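UPF0141 protein yjdB (Campylobacter jejuni subsp. jejuni HB93-13, PDB 4TN0) probably transfers phosphoethanolamine to cell-surface acceptors through its zinc-containing periplasmic domain and is required for polymyxin resistance and motility. Local coordinates at residues Y161-T175 against A188-Y202. Numbering follows the deposited sequence.
Sequences YYKRYPSEFKKFTPT and ALINTYDNTLLYTDY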
loop_
_atom_site.group_PDB
_atom_site.type_symbol
_atom_site.label_atom_id
_atom_site.label_comp_id
_atom_site.label_asym_id
_atom_site.label_seq_id
_atom_site.Cartn_x
_atom_site.Cartn_y
_atom_site.Cartn_z
ATOM N N TYR A 161 4.278 -18.160 -4.463
ATOM C CA TYR A 161 4.912 -16.933 -4.926
ATOM C C TYR A 161 5.187 -16.883 -6.426
ATOM O O TYR A 161 5.017 -15.843 -7.063
ATOM C CB TYR A 161 6.239 -16.719 -4.206
ATOM C CG TYR A 161 6.167 -16.743 -2.703
ATOM C CD1 TYR A 161 5.584 -15.688 -2.017
ATOM C CD2 TYR A 161 6.748 -17.776 -1.963
ATOM C CE1 TYR A 161 5.521 -15.680 -0.634
ATOM C CE2 TYR A 161 6.697 -17.782 -0.569
ATOM C CZ TYR A 161 6.084 -16.715 0.093
ATOM O OH TYR A 161 6.004 -16.665 1.467
ATOM N N TYR A 162 5.620 -18.009 -6.981
ATOM C CA TYR A 162 6.046 -18.078 -8.378
ATOM C C TYR A 162 4.889 -17.796 -9.330
ATOM O O TYR A 162 5.106 -17.566 -10.512
ATOM C CB TYR A 162 6.657 -19.454 -8.680
ATOM C CG TYR A 162 5.640 -20.557 -8.671
ATOM C CD1 TYR A 162 5.241 -21.141 -7.483
ATOM C CD2 TYR A 162 5.073 -21.019 -9.856
ATOM C CE1 TYR A 162 4.300 -22.152 -7.465
ATOM C CE2 TYR A 162 4.127 -22.033 -9.850
ATOM C CZ TYR A 162 3.747 -22.597 -8.655
ATOM O OH TYR A 162 2.811 -23.605 -8.632
ATOM N N LYS A 163 3.662 -17.815 -8.814
ATOM C CA LYS A 163 2.494 -17.567 -9.654
ATOM C C LYS A 163 2.122 -16.088 -9.709
ATOM O O LYS A 163 1.179 -15.721 -10.386
ATOM C CB LYS A 163 1.277 -18.343 -9.152
ATOM C CG LYS A 163 1.284 -19.864 -9.382
ATOM C CD LYS A 163 0.021 -20.416 -8.731
ATOM C CE LYS A 163 -0.352 -21.808 -9.127
ATOM N NZ LYS A 163 -1.613 -22.128 -8.370
ATOM N N ARG A 164 2.849 -15.242 -8.993
ATOM C CA ARG A 164 2.445 -13.835 -8.863
ATOM C C ARG A 164 2.939 -12.979 -10.032
ATOM O O ARG A 164 2.406 -11.907 -10.292
ATOM C CB ARG A 164 2.971 -13.248 -7.539
ATOM C CG ARG A 164 2.508 -13.982 -6.265
ATOM C CD ARG A 164 1.072 -13.647 -5.880
ATOM N NE ARG A 164 0.084 -14.445 -6.595
ATOM C CZ ARG A 164 -0.362 -15.638 -6.215
ATOM N NH1 ARG A 164 -1.268 -16.264 -6.962
ATOM N NH2 ARG A 164 0.082 -16.204 -5.092
ATOM N N TYR A 165 3.951 -13.461 -10.742
ATOM C CA TYR A 165 4.545 -12.676 -11.813
ATOM C C TYR A 165 4.625 -13.463 -13.115
ATOM O O TYR A 165 4.748 -14.686 -13.094
ATOM C CB TYR A 165 5.933 -12.195 -11.416
ATOM C CG TYR A 165 6.860 -13.293 -10.952
ATOM C CD1 TYR A 165 7.002 -13.576 -9.598
ATOM C CD2 TYR A 165 7.606 -14.039 -11.866
ATOM C CE1 TYR A 165 7.840 -14.567 -9.164
ATOM C CE2 TYR A 165 8.459 -15.034 -11.443
ATOM C CZ TYR A 165 8.568 -15.296 -10.087
ATOM O OH TYR A 165 9.412 -16.271 -9.648
ATOM N N PRO A 166 4.532 -12.759 -14.255
ATOM C CA PRO A 166 4.702 -13.383 -15.573
ATOM C C PRO A 166 6.174 -13.686 -15.852
ATOM O O PRO A 166 7.043 -13.129 -15.159
ATOM C CB PRO A 166 4.141 -12.323 -16.531
ATOM C CG PRO A 166 4.429 -11.024 -15.832
ATOM C CD PRO A 166 4.215 -11.321 -14.363
ATOM N N SER A 167 6.442 -14.551 -16.837
ATOM C CA SER A 167 7.806 -15.021 -17.116
ATOM C C SER A 167 8.748 -13.861 -17.393
ATOM O O SER A 167 9.940 -13.935 -17.111
ATOM C CB SER A 167 7.819 -16.039 -18.277
ATOM O OG SER A 167 7.489 -15.468 -19.540
ATOM N N GLU A 168 8.202 -12.763 -17.902
ATOM C CA GLU A 168 9.032 -11.623 -18.256
ATOM C C GLU A 168 9.704 -10.991 -17.031
ATOM O O GLU A 168 10.671 -10.232 -17.179
ATOM C CB GLU A 168 8.185 -10.569 -18.991
ATOM C CG GLU A 168 7.588 -11.059 -20.337
ATOM C CD GLU A 168 6.280 -11.861 -20.187
ATOM O OE1 GLU A 168 5.708 -11.879 -19.082
ATOM O OE2 GLU A 168 5.807 -12.461 -21.176
ATOM N N PHE A 169 9.244 -11.344 -15.823
ATOM C CA PHE A 169 9.832 -10.792 -14.587
ATOM C C PHE A 169 10.434 -11.873 -13.691
ATOM O O PHE A 169 10.696 -11.640 -12.516
ATOM C CB PHE A 169 8.790 -9.961 -13.821
ATOM C CG PHE A 169 8.372 -8.715 -14.558
ATOM C CD1 PHE A 169 9.187 -7.592 -14.569
ATOM C CD2 PHE A 169 7.198 -8.689 -15.288
ATOM C CE1 PHE A 169 8.824 -6.454 -15.274
ATOM C CE2 PHE A 169 6.828 -7.560 -15.995
ATOM C CZ PHE A 169 7.643 -6.442 -15.989
ATOM N N LYS A 170 10.668 -13.049 -14.262
ATOM C CA LYS A 170 11.449 -14.102 -13.620
ATOM C C LYS A 170 12.906 -13.728 -13.791
ATOM O O LYS A 170 13.647 -14.418 -14.465
ATOM C CB LYS A 170 11.140 -15.469 -14.263
ATOM C CG LYS A 170 11.708 -16.723 -13.566
ATOM C CD LYS A 170 11.188 -18.024 -14.235
ATOM C CE LYS A 170 11.846 -19.252 -13.624
ATOM N NZ LYS A 170 11.232 -20.548 -14.047
ATOM N N LYS A 171 13.315 -12.622 -13.184
ATOM C CA LYS A 171 14.633 -12.057 -13.451
ATOM C C LYS A 171 15.697 -12.625 -12.524
ATOM O O LYS A 171 16.874 -12.653 -12.877
ATOM C CB LYS A 171 14.571 -10.521 -13.364
ATOM C CG LYS A 171 15.849 -9.771 -13.769
ATOM C CD LYS A 171 15.506 -8.351 -14.246
ATOM C CE LYS A 171 16.671 -7.369 -14.114
ATOM N NZ LYS A 171 16.206 -5.952 -14.203
ATOM N N PHE A 172 15.289 -13.068 -11.336
ATOM C CA PHE A 172 16.222 -13.622 -10.351
ATOM C C PHE A 172 16.098 -15.156 -10.277
ATOM O O PHE A 172 15.010 -15.686 -10.040
ATOM C CB PHE A 172 15.987 -12.978 -8.986
ATOM C CG PHE A 172 15.938 -11.469 -9.025
ATOM C CD1 PHE A 172 16.969 -10.745 -9.605
ATOM C CD2 PHE A 172 14.864 -10.774 -8.476
ATOM C CE1 PHE A 172 16.935 -9.354 -9.640
ATOM C CE2 PHE A 172 14.819 -9.375 -8.505
ATOM C CZ PHE A 172 15.853 -8.664 -9.087
ATOM N N THR A 173 17.206 -15.862 -10.521
ATOM C CA THR A 173 17.182 -17.327 -10.654
ATOM C C THR A 173 18.363 -18.003 -9.929
ATOM O O THR A 173 19.427 -17.408 -9.792
ATOM C CB THR A 173 17.192 -17.752 -12.161
ATOM O OG1 THR A 173 18.326 -17.168 -12.802
ATOM C CG2 THR A 173 15.902 -17.293 -12.890
ATOM N N PRO A 174 18.206 -19.274 -9.508
ATOM C CA PRO A 174 17.052 -20.172 -9.694
ATOM C C PRO A 174 15.857 -19.769 -8.817
ATOM O O PRO A 174 16.026 -18.907 -7.968
ATOM C CB PRO A 174 17.600 -21.534 -9.285
ATOM C CG PRO A 174 18.688 -21.208 -8.269
ATOM C CD PRO A 174 19.297 -19.910 -8.737
ATOM N N THR A 175 14.690 -20.365 -9.056
ATOM C CA THR A 175 13.468 -20.054 -8.344
ATOM C C THR A 175 12.843 -21.270 -7.653
ATOM O O THR A 175 13.232 -22.418 -7.883
ATOM C CB THR A 175 12.402 -19.453 -9.310
ATOM O OG1 THR A 175 11.991 -20.445 -10.262
ATOM C CG2 THR A 175 12.946 -18.225 -10.033
ATOM N N ALA A 188 16.818 -19.856 -3.580
ATOM C CA ALA A 188 15.847 -19.961 -4.659
ATOM C C ALA A 188 14.519 -19.409 -4.189
ATOM O O ALA A 188 13.767 -18.816 -4.978
ATOM C CB ALA A 188 15.692 -21.442 -5.158
ATOM N N LEU A 189 14.205 -19.635 -2.915
ATOM C CA LEU A 189 12.967 -19.117 -2.362
ATOM C C LEU A 189 13.022 -17.594 -2.350
ATOM O O LEU A 189 12.070 -16.935 -2.774
ATOM C CB LEU A 189 12.713 -19.671 -0.966
ATOM C CG LEU A 189 11.491 -19.110 -0.244
ATOM C CD1 LEU A 189 10.240 -19.348 -1.077
ATOM C CD2 LEU A 189 11.343 -19.703 1.149
ATOM N N ILE A 190 14.148 -17.040 -1.901
ATOM C CA ILE A 190 14.324 -15.587 -1.847
ATOM C C ILE A 190 14.205 -14.976 -3.237
ATOM O O ILE A 190 13.597 -13.899 -3.410
ATOM C CB ILE A 190 15.677 -15.176 -1.213
ATOM C CG1 ILE A 190 15.882 -15.875 0.139
ATOM C CG2 ILE A 190 15.823 -13.662 -1.130
ATOM C CD1 ILE A 190 14.960 -15.430 1.193
ATOM N N ASN A 191 14.822 -15.633 -4.224
ATOM C CA ASN A 191 14.763 -15.144 -5.591
ATOM C C ASN A 191 13.314 -15.015 -6.040
ATOM O O ASN A 191 12.907 -13.991 -6.578
ATOM C CB ASN A 191 15.508 -16.072 -6.560
ATOM C CG ASN A 191 17.025 -15.994 -6.438
ATOM O OD1 ASN A 191 17.580 -15.019 -5.934
ATOM N ND2 ASN A 191 17.700 -17.023 -6.945
ATOM N N THR A 192 12.532 -16.054 -5.777
ATOM C CA THR A 192 11.129 -16.076 -6.171
ATOM C C THR A 192 10.366 -14.940 -5.517
ATOM O O THR A 192 9.541 -14.281 -6.150
ATOM C CB THR A 192 10.478 -17.410 -5.796
ATOM O OG1 THR A 192 11.391 -18.478 -6.089
ATOM C CG2 THR A 192 9.177 -17.614 -6.544
ATOM N N TYR A 193 10.660 -14.720 -4.238
ATOM C CA TYR A 193 10.009 -13.683 -3.455
ATOM C C TYR A 193 10.367 -12.310 -4.014
ATOM O O TYR A 193 9.496 -11.434 -4.117
ATOM C CB TYR A 193 10.384 -13.806 -1.957
ATOM C CG TYR A 193 9.727 -12.754 -1.077
ATOM C CD1 TYR A 193 8.382 -12.858 -0.725
ATOM C CD2 TYR A 193 10.454 -11.664 -0.591
ATOM C CE1 TYR A 193 7.762 -11.889 0.065
ATOM C CE2 TYR A 193 9.850 -10.699 0.216
ATOM C CZ TYR A 193 8.506 -10.823 0.540
ATOM O OH TYR A 193 7.901 -9.879 1.329
ATOM N N ASP A 194 11.640 -12.137 -4.369
ATOM C CA ASP A 194 12.148 -10.887 -4.921
ATOM C C ASP A 194 11.586 -10.563 -6.312
ATOM O O ASP A 194 11.337 -9.384 -6.650
ATOM C CB ASP A 194 13.667 -10.924 -4.974
ATOM C CG ASP A 194 14.287 -10.746 -3.611
ATOM O OD1 ASP A 194 13.538 -10.409 -2.672
ATOM O OD2 ASP A 194 15.515 -10.894 -3.477
ATOM N N ASN A 195 11.381 -11.605 -7.112
ATOM C CA ASN A 195 10.719 -11.435 -8.401
ATOM C C ASN A 195 9.341 -10.821 -8.228
ATOM O O ASN A 195 8.955 -9.957 -9.008
ATOM C CB ASN A 195 10.578 -12.765 -9.140
ATOM C CG ASN A 195 11.878 -13.266 -9.699
ATOM O OD1 ASN A 195 12.837 -12.512 -9.855
ATOM N ND2 ASN A 195 11.924 -14.561 -9.995
ATOM N N THR A 196 8.599 -11.271 -7.217
ATOM C CA THR A 196 7.266 -10.738 -6.979
ATOM C C THR A 196 7.346 -9.257 -6.623
ATOM O O THR A 196 6.463 -8.485 -6.976
ATOM C CB THR A 196 6.518 -11.482 -5.844
ATOM O OG1 THR A 196 7.119 -11.180 -4.570
ATOM C CG2 THR A 196 6.563 -12.940 -6.070
ATOM N N LEU A 197 8.411 -8.871 -5.926
ATOM C CA LEU A 197 8.623 -7.469 -5.562
ATOM C C LEU A 197 8.949 -6.630 -6.805
ATOM O O LEU A 197 8.477 -5.494 -6.949
ATOM C CB LEU A 197 9.750 -7.355 -4.532
ATOM C CG LEU A 197 9.523 -7.964 -3.132
ATOM C CD1 LEU A 197 10.739 -7.798 -2.245
ATOM C CD2 LEU A 197 8.296 -7.358 -2.449
ATOM N N LEU A 198 9.772 -7.202 -7.683
ATOM C CA LEU A 198 10.173 -6.594 -8.944
ATOM C C LEU A 198 8.955 -6.322 -9.810
ATOM O O LEU A 198 8.784 -5.228 -10.349
ATOM C CB LEU A 198 11.152 -7.502 -9.682
ATOM C CG LEU A 198 11.842 -6.936 -10.918
ATOM C CD1 LEU A 198 12.720 -5.757 -10.513
ATOM C CD2 LEU A 198 12.686 -8.034 -11.554
ATOM N N TYR A 199 8.090 -7.318 -9.915
ATOM C CA TYR A 199 6.876 -7.171 -10.701
ATOM C C TYR A 199 5.998 -6.067 -10.125
ATOM O O TYR A 199 5.505 -5.218 -10.853
ATOM C CB TYR A 199 6.113 -8.490 -10.736
ATOM C CG TYR A 199 4.840 -8.484 -11.564
ATOM C CD1 TYR A 199 4.830 -7.982 -12.858
ATOM C CD2 TYR A 199 3.669 -9.041 -11.069
ATOM C CE1 TYR A 199 3.676 -8.014 -13.628
ATOM C CE2 TYR A 199 2.509 -9.071 -11.822
ATOM C CZ TYR A 199 2.518 -8.563 -13.106
ATOM O OH TYR A 199 1.371 -8.600 -13.857
ATOM N N THR A 200 5.842 -6.059 -8.808
ATOM C CA THR A 200 5.106 -4.993 -8.144
ATOM C C THR A 200 5.803 -3.652 -8.375
ATOM O O THR A 200 5.139 -2.647 -8.616
ATOM C CB THR A 200 4.951 -5.261 -6.637
ATOM O OG1 THR A 200 4.018 -6.328 -6.453
ATOM C CG2 THR A 200 4.416 -4.024 -5.919
ATOM N N ASP A 201 7.133 -3.632 -8.330
ATOM C CA ASP A 201 7.857 -2.392 -8.578
ATOM C C ASP A 201 7.562 -1.845 -9.994
ATOM O O ASP A 201 7.257 -0.658 -10.163
ATOM C CB ASP A 201 9.353 -2.606 -8.381
ATOM C CG ASP A 201 10.110 -1.297 -8.190
ATOM O OD1 ASP A 201 10.109 -0.766 -7.057
ATOM O OD2 ASP A 201 10.728 -0.809 -9.158
ATOM N N TYR A 202 7.613 -2.722 -10.995
ATOM C CA TYR A 202 7.320 -2.351 -12.381
ATOM C C TYR A 202 5.930 -1.754 -12.524
ATOM O O TYR A 202 5.744 -0.724 -13.179
ATOM C CB TYR A 202 7.465 -3.576 -13.296
ATOM C CG TYR A 202 6.815 -3.458 -14.666
ATOM C CD1 TYR A 202 5.556 -3.997 -14.908
ATOM C CD2 TYR A 202 7.470 -2.829 -15.720
ATOM C CE1 TYR A 202 4.961 -3.896 -16.154
ATOM C CE2 TYR A 202 6.882 -2.718 -16.966
ATOM C CZ TYR A 202 5.630 -3.253 -17.182
ATOM O OH TYR A 202 5.050 -3.162 -18.436
#
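Ala188 meets the end of the 161-175 loop, its CA making a C-H...O contact with Pro174 O. One turn on, Asn191 ND2 donates to Pro174 O at 2.7 Å, in the amide plane. Thr192 CG2 packs against Tyr165 OH and Tyr162 N, while its OG1 donates to Ala188 O and is also hydrogen-bonded to Cys176 N. In an offset edge-to-face pair, Tyr193 turns its edge to the face of Tyr161, planes at 89°; Tyr193 OH bonds Thr27 O and Tyr161 OH bonds Glu229. Here an irregular loop after strand 146-152 of the alkaline phosphatase-like fold is folded back along helix 186-211, with the Tyr193 side chain about 10 Å from the bound zinc ion. Asn195 binds the loop with its whole amide: OD1 accepts from Phe172 N (2.9 Å) on a lone pair, and ND2 serves both Phe172 O and, almost straight at 177°, Tyr165 OH. Its CB lies over one face of the Tyr165 ring, Thr196 CG2 at the edge. With CG anti to the backbone N (chi1 -178°), the Tyr199 ring is carried out to the loop, where one face meets Pro166 CD. Over the centre of the Tyr202 ring stands Phe169 CZ, whose own ring meets Tyr199 obliquely and completes an aromatic cluster.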